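Local structure of mandelate racemase/muconate lactonizing enzyme family protein (Bradyrhizobium sp. ORS 278, 3TOY) at residues H71-A76 with H321-A326; V123-S128 with D294-G299. The protein belongs to the mandelate racemase/muconate lactonizing enzyme family of the enolase superfamily, pairing an N-terminal capping domain with a modified TIM barrel. All blocks are in the same frame, centred on the assembly; numbering follows the deposited sequence.

Contact 1: residues H71-A76 with H321-A326; sequences HSYLFA and HILPEA. With ACT (acetate ion), chain F.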
loop_
_atom_site.group_PDB
_atom_site.type_symbol
_atom_site.label_atom_id
_atom_site.label_comp_id
_atom_site.label_asym_id
_atom_site.label_seq_id
_atom_site.Cartn_x
_atom_site.Cartn_y
_atom_site.Cartn_z
ATOM N N HIS A 71 -24.331 -41.178 -6.404
ATOM C CA HIS A 71 -24.676 -40.944 -5.027
ATOM C C HIS A 71 -23.751 -39.872 -4.432
ATOM O O HIS A 71 -22.594 -39.766 -4.822
ATOM C CB HIS A 71 -24.463 -42.208 -4.193
ATOM C CG HIS A 71 -25.148 -43.429 -4.733
ATOM N ND1 HIS A 71 -26.510 -43.624 -4.634
ATOM C CD2 HIS A 71 -24.653 -44.526 -5.352
ATOM C CE1 HIS A 71 -26.825 -44.786 -5.179
ATOM N NE2 HIS A 71 -25.717 -45.354 -5.620
ATOM N N SER A 72 -24.267 -39.142 -3.454
ATOM C CA SER A 72 -23.449 -38.278 -2.609
ATOM C C SER A 72 -24.260 -38.023 -1.361
ATOM O O SER A 72 -25.448 -38.350 -1.320
ATOM C CB SER A 72 -23.170 -36.960 -3.340
ATOM O OG SER A 72 -24.348 -36.177 -3.382
ATOM N N TYR A 73 -23.646 -37.477 -0.319
ATOM C CA TYR A 73 -24.440 -37.028 0.827
ATOM C C TYR A 73 -23.970 -35.665 1.353
ATOM O O TYR A 73 -22.809 -35.237 1.121
ATOM C CB TYR A 73 -24.424 -38.061 1.980
ATOM C CG TYR A 73 -23.111 -38.108 2.742
ATOM C CD1 TYR A 73 -22.902 -37.300 3.865
ATOM C CD2 TYR A 73 -22.081 -38.943 2.332
ATOM C CE1 TYR A 73 -21.683 -37.322 4.557
ATOM C CE2 TYR A 73 -20.874 -38.979 3.009
ATOM C CZ TYR A 73 -20.682 -38.157 4.113
ATOM O OH TYR A 73 -19.491 -38.202 4.780
ATOM N N LEU A 74 -24.887 -35.003 2.043
ATOM C CA LEU A 74 -24.641 -33.756 2.747
ATOM C C LEU A 74 -24.788 -33.979 4.241
ATOM O O LEU A 74 -25.720 -34.673 4.677
ATOM C CB LEU A 74 -25.670 -32.721 2.316
ATOM C CG LEU A 74 -25.733 -32.417 0.825
ATOM C CD1 LEU A 74 -26.901 -31.473 0.558
ATOM C CD2 LEU A 74 -24.424 -31.815 0.325
ATOM N N PHE A 75 -23.850 -33.433 5.025
ATOM C CA PHE A 75 -24.058 -33.253 6.465
ATOM C C PHE A 75 -24.824 -31.964 6.607
ATOM O O PHE A 75 -24.404 -30.928 6.069
ATOM C CB PHE A 75 -22.724 -33.157 7.213
ATOM C CG PHE A 75 -22.864 -32.761 8.654
ATOM C CD1 PHE A 75 -23.414 -33.637 9.585
ATOM C CD2 PHE A 75 -22.445 -31.507 9.090
ATOM C CE1 PHE A 75 -23.532 -33.271 10.898
ATOM C CE2 PHE A 75 -22.576 -31.142 10.409
ATOM C CZ PHE A 75 -23.112 -32.015 11.319
ATOM N N ALA A 76 -25.949 -32.012 7.323
ATOM C CA ALA A 76 -26.880 -30.902 7.314
ATOM C C ALA A 76 -26.796 -30.014 8.550
ATOM O O ALA A 76 -27.547 -29.033 8.660
ATOM C CB ALA A 76 -28.312 -31.421 7.115
ATOM N N HIS A 321 -12.752 -30.370 4.929
ATOM C CA HIS A 321 -13.677 -30.365 6.042
ATOM C C HIS A 321 -14.707 -31.486 5.882
ATOM O O HIS A 321 -15.530 -31.443 4.966
ATOM C CB HIS A 321 -14.450 -29.068 6.122
ATOM C CG HIS A 321 -15.398 -29.032 7.279
ATOM N ND1 HIS A 321 -16.749 -28.812 7.132
ATOM C CD2 HIS A 321 -15.185 -29.207 8.603
ATOM C CE1 HIS A 321 -17.331 -28.843 8.319
ATOM N NE2 HIS A 321 -16.401 -29.071 9.230
ATOM N N ILE A 322 -14.659 -32.438 6.820
ATOM C CA ILE A 322 -15.514 -33.629 6.843
ATOM C C ILE A 322 -15.737 -34.257 5.463
ATOM O O ILE A 322 -14.851 -34.214 4.610
ATOM C CB ILE A 322 -16.829 -33.375 7.623
ATOM C CG1 ILE A 322 -17.710 -32.358 6.896
ATOM C CG2 ILE A 322 -16.513 -32.959 9.036
ATOM C CD1 ILE A 322 -19.001 -32.044 7.626
ATOM N N LEU A 323 -16.875 -34.919 5.250
ATOM C CA LEU A 323 -17.044 -35.688 3.994
ATOM C C LEU A 323 -15.740 -36.400 3.587
ATOM O O LEU A 323 -15.221 -36.211 2.470
ATOM C CB LEU A 323 -17.556 -34.786 2.852
ATOM C CG LEU A 323 -19.080 -34.570 2.750
ATOM C CD1 LEU A 323 -19.640 -33.806 3.950
ATOM C CD2 LEU A 323 -19.479 -33.892 1.449
ATOM N N PRO A 324 -15.205 -37.234 4.486
ATOM C CA PRO A 324 -13.901 -37.858 4.242
ATOM C C PRO A 324 -13.889 -38.782 3.040
ATOM O O PRO A 324 -12.847 -38.949 2.401
ATOM C CB PRO A 324 -13.632 -38.655 5.524
ATOM C CG PRO A 324 -14.954 -38.824 6.154
ATOM C CD PRO A 324 -15.777 -37.632 5.782
ATOM N N GLU A 325 -15.025 -39.385 2.711
ATOM C CA GLU A 325 -15.024 -40.319 1.577
ATOM C C GLU A 325 -14.726 -39.631 0.248
ATOM O O GLU A 325 -13.900 -40.106 -0.562
ATOM C CB GLU A 325 -16.355 -41.090 1.518
ATOM C CG GLU A 325 -16.690 -41.796 2.842
ATOM C CD GLU A 325 -17.458 -40.914 3.838
ATOM O OE1 GLU A 325 -17.747 -39.729 3.531
ATOM O OE2 GLU A 325 -17.775 -41.409 4.936
ATOM N N ALA A 326 -15.421 -38.528 0.000
ATOM C CA ALA A 326 -15.273 -37.803 -1.244
ATOM C C ALA A 326 -13.974 -36.985 -1.182
ATOM O O ALA A 326 -13.304 -36.816 -2.185
ATOM C CB ALA A 326 -16.470 -36.893 -1.481
HETATM C C ACT F . -17.281 -28.462 12.730
HETATM O O ACT F . -17.018 -29.438 11.983
HETATM O OXT ACT F . -16.303 -27.830 13.183
HETATM C CH3 ACT F . -18.690 -28.062 13.073
HETATM O O HOH W 1 -18.826 -36.464 7.023
#
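The Tyr-73 ring meets Glu-325 at its edge, where OE1 lies in the ring plane, 2.6 Å from OH. The hydroxyl donates to the syn lone pair of this oxygen, and the carboxylate plane is turned 73° from the ring. Water 1, also in the ring plane, donates to Tyr-73 OH at 2.9 Å and accepts a weak bond from Leu-323 N, linking the tyrosine to the N-cap residue of helix 324-330. Obliquely to the ring, Leu-323 CD1 comes to 4.1 Å from Tyr-73 CE1, the two side chains sliding past each other in opposite directions, while Leu-323 CD2 rests on the backbone O of Tyr-73. Ile-322 CD1 comes obliquely to the Phe-75 ring, 3.8 Å from Phe-75 CD2, its chain crossing the phenylalanine at about a right angle. With CG opposite the backbone N (chi1 171°), Phe-75 presents CB and CD2 to this methyl; its ring also stacks on Phe-345. Here strand 69-75, outermost within this chain in the N-terminal antiparallel sheet, meets the turn leading into helix 324-330 of the modified TIM barrel, the domain interface of the enolase superfamily. One face of the His-321 ring carries Ile-322 CG1, 3.7 Å above its plane. At the ring edge, His-321 NE2 donates to acetate O at 2.8 Å, nearly straight at 172°; the acetate is also bonded to Lys-190 and Asn-221, and ND1 of His-321 to Asp-294.

Contact 2: residues V123-S128 with D294-G299; sequences VGMAVS and DLMKVG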
loop_
_atom_site.group_PDB
_atom_site.type_symbol
_atom_site.label_atom_id
_atom_site.label_comp_id
_atom_site.label_asym_id
_atom_site.label_seq_id
_atom_site.Cartn_x
_atom_site.Cartn_y
_atom_site.Cartn_z
ATOM N N VAL A 123 -29.102 -23.531 -0.716
ATOM C CA VAL A 123 -29.088 -23.738 -2.153
ATOM C C VAL A 123 -27.716 -24.213 -2.601
ATOM O O VAL A 123 -27.597 -25.142 -3.401
ATOM C CB VAL A 123 -29.500 -22.439 -2.909
ATOM C CG1 VAL A 123 -29.133 -22.507 -4.378
ATOM C CG2 VAL A 123 -30.997 -22.140 -2.686
ATOM N N GLY A 124 -26.668 -23.575 -2.078
ATOM C CA GLY A 124 -25.308 -23.979 -2.422
ATOM C C GLY A 124 -24.968 -25.412 -2.024
ATOM O O GLY A 124 -24.225 -26.099 -2.730
ATOM N N MET A 125 -25.484 -25.852 -0.880
ATOM C CA MET A 125 -25.241 -27.225 -0.425
ATOM C C MET A 125 -25.921 -28.235 -1.344
ATOM O O MET A 125 -25.342 -29.279 -1.675
ATOM C CB MET A 125 -25.730 -27.412 0.995
ATOM C CG MET A 125 -25.036 -26.493 2.019
ATOM S SD MET A 125 -25.821 -26.475 3.620
ATOM C CE MET A 125 -25.186 -27.975 4.352
ATOM N N ALA A 126 -27.154 -27.912 -1.746
ATOM C CA ALA A 126 -27.875 -28.698 -2.767
ATOM C C ALA A 126 -27.073 -28.810 -4.043
ATOM O O ALA A 126 -26.852 -29.900 -4.552
ATOM C CB ALA A 126 -29.215 -28.064 -3.060
ATOM N N VAL A 127 -26.653 -27.660 -4.569
ATOM C CA VAL A 127 -25.836 -27.586 -5.778
ATOM C C VAL A 127 -24.545 -28.415 -5.680
ATOM O O VAL A 127 -24.187 -29.156 -6.609
ATOM C CB VAL A 127 -25.514 -26.097 -6.119
ATOM C CG1 VAL A 127 -24.437 -26.004 -7.194
ATOM C CG2 VAL A 127 -26.788 -25.384 -6.565
ATOM N N SER A 128 -23.857 -28.300 -4.550
ATOM C CA SER A 128 -22.577 -28.998 -4.394
ATOM C C SER A 128 -22.854 -30.489 -4.247
ATOM O O SER A 128 -22.081 -31.307 -4.716
ATOM C CB SER A 128 -21.830 -28.492 -3.164
ATOM O OG SER A 128 -21.591 -27.075 -3.288
ATOM N N ASP A 294 -15.062 -27.227 2.439
ATOM C CA ASP A 294 -16.063 -28.287 2.595
ATOM C C ASP A 294 -16.636 -28.545 1.208
ATOM O O ASP A 294 -17.100 -27.615 0.525
ATOM C CB ASP A 294 -17.164 -27.768 3.532
ATOM C CG ASP A 294 -18.194 -28.840 3.899
ATOM O OD1 ASP A 294 -18.567 -29.650 3.009
ATOM O OD2 ASP A 294 -18.614 -28.851 5.074
ATOM N N LEU A 295 -16.593 -29.794 0.763
ATOM C CA LEU A 295 -17.134 -30.098 -0.550
ATOM C C LEU A 295 -18.599 -29.666 -0.686
ATOM O O LEU A 295 -19.047 -29.432 -1.795
ATOM C CB LEU A 295 -16.979 -31.593 -0.871
ATOM C CG LEU A 295 -15.564 -31.988 -1.298
ATOM C CD1 LEU A 295 -15.353 -33.511 -1.154
ATOM C CD2 LEU A 295 -15.265 -31.545 -2.716
ATOM N N MET A 296 -19.330 -29.573 0.425
ATOM C CA MET A 296 -20.744 -29.166 0.369
ATOM C C MET A 296 -20.911 -27.677 0.104
ATOM O O MET A 296 -21.993 -27.236 -0.261
ATOM C CB MET A 296 -21.446 -29.396 1.702
ATOM C CG MET A 296 -21.396 -30.757 2.283
ATOM S SD MET A 296 -22.535 -30.709 3.688
ATOM C CE MET A 296 -21.627 -29.824 4.964
ATOM N N LYS A 297 -19.866 -26.883 0.344
ATOM C CA LYS A 297 -20.036 -25.405 0.267
ATOM C C LYS A 297 -19.115 -24.783 -0.783
ATOM O O LYS A 297 -19.385 -23.700 -1.313
ATOM C CB LYS A 297 -19.763 -24.780 1.634
ATOM C CG LYS A 297 -20.757 -25.202 2.703
ATOM C CD LYS A 297 -20.630 -24.368 3.958
ATOM C CE LYS A 297 -21.772 -24.648 4.936
ATOM N NZ LYS A 297 -21.720 -23.798 6.163
ATOM N N VAL A 298 -18.052 -25.498 -1.112
ATOM C CA VAL A 298 -17.117 -25.059 -2.156
ATOM C C VAL A 298 -17.585 -25.273 -3.606
ATOM O O VAL A 298 -16.922 -24.807 -4.540
ATOM C CB VAL A 298 -15.730 -25.711 -1.941
ATOM C CG1 VAL A 298 -15.720 -27.127 -2.499
ATOM C CG2 VAL A 298 -14.624 -24.904 -2.650
ATOM N N GLY A 299 -18.735 -25.929 -3.811
ATOM C CA GLY A 299 -19.180 -26.258 -5.187
ATOM C C GLY A 299 -18.832 -27.674 -5.636
ATOM O O GLY A 299 -18.595 -27.922 -6.825
#
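Ser-128 OG meets Gly-299 N across the contact, accepting a weak bond bent to 122° at the hydrogen. The same hydroxyl donates to Gly-124 O one helical turn back, 2.9 Å from Ser-128 OG. Its chi1 of -59° sets OG beside the serine's own N, within reach of that carbonyl. Gly-124 O thus takes two donors, Ser-128 N and OG, which approach from opposite faces of its plane.

Carbonyl contacts form a second group. Met-296 O faces the helix: Met-125 CA lies 3.3 Å from it in a CA-H...O contact with an angle of 165° at the hydrogen. Ser-128 CB touches Leu-295 O at 3.2 Å.

Apolar packing is carried by two methionines lying side by side and pointing the same way. Both chains bend at their last torsion, chi3, and Met-125 CE ends 3.9 Å from Met-296 SD. Leu-85 of helix 82-95 and Trp-274 of the same chain, and Leu-117 of the second subunit, also pack on Met-125.

Within 294-299, Asp-294 OD1 accepts from Met-296 N at 2.7 Å, closing an Asx turn; the N-H meets OD1 on its anti side, tilted out of the carboxylate plane. Asp-294 O accepts from both Lys-297 N and Val-298 N. The amine of Lys-297 is bonded to Asn-272 and to Leu-117 O of the second subunit.

Helix 122-142 of the N-terminal domain is thereby joined to the barrel loop between strand 290-291 and helix 300-314. Loop carbonyls and Gly-299 come close to the helix surface, with the CA atoms of Ser-128 and Gly-299 4.4 Å apart. With one weak conventional hydrogen bond across it, cohesion probably rests mainly on close van der Waals fit, with the buried serine hydroxyl anchored chiefly to its own helix.

In the fold
The centres of contacts 1 and 2 lie 10 Å apart, and both join the N-terminal domain to the barrel domain. Along the chain the order is 71-76, 123-128, 294-299, 321-326, so the two segments of contact 2 fall between those of contact 1. Strand 69-75 and helix 122-142 supply the N-terminal sides; the loop before helix 300-314, and the turn with the first residues of helix 324-330, supply the barrel sides. The contacts touch directly: Leu-74 CD2 packs 3.4 Å from Met-125 O, and Met-296 also reaches Leu-323. This is consistent with one continuous buried interface between the domains, with the side chain of Ile-322 about 7 Å from a bound calcium ion.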